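Local structure of bromo domain-containing protein (Trypanosoma cruzi, 6NEY) at residues Lys119-Gly122 / Gly123-Leu126. The protein is a bromodomain-containing protein that probably recognises acetylated lysines, as on histones, through the bromodomain near its N-terminus. Residues are numbered along the deposited sequence; the frame is centred on the assembly and turned at random.
Sequences KKAG and GRRL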
loop_
_atom_site.group_PDB
_atom_site.type_symbol
_atom_site.label_atom_id
_atom_site.label_comp_id
_atom_site.label_asym_id
_atom_site.label_seq_id
_atom_site.Cartn_x
_atom_site.Cartn_y
_atom_site.Cartn_z
ATOM N N LYS A 119 -2.775 17.019 -4.343
ATOM C CA LYS A 119 -4.096 17.460 -4.888
ATOM C C LYS A 119 -5.030 17.876 -3.748
ATOM O O LYS A 119 -5.646 18.994 -3.830
ATOM C CB LYS A 119 -4.724 16.351 -5.736
ATOM C CG LYS A 119 -5.806 16.832 -6.683
ATOM C CD LYS A 119 -7.213 16.653 -6.210
ATOM C CE LYS A 119 -8.142 17.621 -6.922
ATOM N NZ LYS A 119 -9.464 17.025 -7.191
ATOM N N LYS A 120 -5.160 17.037 -2.719
ATOM C CA LYS A 120 -6.127 17.252 -1.620
ATOM C C LYS A 120 -5.734 18.524 -0.861
ATOM O O LYS A 120 -6.617 19.357 -0.578
ATOM C CB LYS A 120 -6.188 16.045 -0.689
ATOM C CG LYS A 120 -6.747 14.773 -1.309
ATOM C CD LYS A 120 -8.151 14.865 -1.868
ATOM C CE LYS A 120 -9.233 14.925 -0.811
ATOM N NZ LYS A 120 -10.583 15.003 -1.428
ATOM N N ALA A 121 -4.435 18.686 -0.578
ATOM C CA ALA A 121 -3.892 19.870 0.128
ATOM C C ALA A 121 -4.211 21.117 -0.681
ATOM O O ALA A 121 -4.616 22.128 -0.064
ATOM C CB ALA A 121 -2.397 19.717 0.353
ATOM N N GLY A 122 -3.996 21.064 -2.001
ATOM C CA GLY A 122 -4.247 22.196 -2.913
ATOM C C GLY A 122 -5.668 22.722 -2.762
ATOM O O GLY A 122 -5.845 23.938 -2.626
ATOM N N GLY A 123 -6.651 21.823 -2.719
ATOM C CA GLY A 123 -8.068 22.196 -2.583
ATOM C C GLY A 123 -8.398 22.644 -1.168
ATOM O O GLY A 123 -9.060 23.686 -1.001
ATOM N N ARG A 124 -8.050 21.827 -0.169
ATOM C CA ARG A 124 -8.294 22.110 1.264
ATOM C C ARG A 124 -7.847 23.550 1.566
ATOM O O ARG A 124 -8.565 24.296 2.248
ATOM C CB ARG A 124 -7.487 21.098 2.083
ATOM C CG ARG A 124 -7.827 21.022 3.548
ATOM C CD ARG A 124 -7.187 19.857 4.244
ATOM N NE ARG A 124 -5.726 19.881 4.250
ATOM C CZ ARG A 124 -4.940 19.053 3.587
ATOM N NH1 ARG A 124 -3.624 19.159 3.718
ATOM N NH2 ARG A 124 -5.450 18.093 2.831
ATOM N N ARG A 125 -6.685 23.929 1.057
ATOM C CA ARG A 125 -6.058 25.234 1.367
ATOM C C ARG A 125 -6.765 26.367 0.602
ATOM O O ARG A 125 -6.453 27.535 0.895
ATOM C CB ARG A 125 -4.552 25.120 1.125
ATOM C CG ARG A 125 -3.877 24.154 2.088
ATOM C CD ARG A 125 -2.467 23.780 1.704
ATOM N NE ARG A 125 -1.896 22.852 2.655
ATOM C CZ ARG A 125 -0.660 22.354 2.623
ATOM N NH1 ARG A 125 0.164 22.623 1.619
ATOM N NH2 ARG A 125 -0.263 21.531 3.572
ATOM N N LEU A 126 -7.735 26.067 -0.270
ATOM C CA LEU A 126 -8.494 27.097 -1.043
ATOM C C LEU A 126 -9.698 27.605 -0.234
ATOM O O LEU A 126 -10.326 28.579 -0.694
ATOM C CB LEU A 126 -8.971 26.511 -2.377
ATOM C CG LEU A 126 -7.898 26.200 -3.419
ATOM C CD1 LEU A 126 -8.535 25.647 -4.691
ATOM C CD2 LEU A 126 -7.042 27.414 -3.741
#
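Ala121 meets the guanidinium groups of both Arg124 and Arg125, three and four residues further on, which approach it from adjoining directions. Its CB sits over the centre of one face of the Arg125 guanidinium, 3.8 Å above the plane. The Arg124 group instead turns a face to Ala121 CA, which lies 3.7 Å from its CZ. Arg124 gets there by a bend at chi3 (62°), which folds its end back along the helix, whereas the Arg125 chain runs extended from CG to NE. Alanine suits the place because its short side chain lets the Arg124 group come down onto CA, with NH1 3.6 Å from Ala121 CB, while leaving a methyl for Arg125 to lie on. Among backbone bonds, Arg124 N to Lys120 O is short and straight (2.9 Å, 171°); Gly123 N to Lys119 O and Arg125 N to Ala121 O flank it. These are the last i to i+4 bonds of helix 97-124, the C-terminal helix of the bromodomain's left-handed bundle. Beyond them Leu126 N bonds to Gly123 O at 2.8 Å, a tighter turn as the chain leaves the helix. There Leu126 lays its branch point, CG, 3.2 Å from Gly122 O. The long, flexible chain of Lys120, bent at chi2 and chi3, carries NZ away from the arginines to a salt bridge with Glu14.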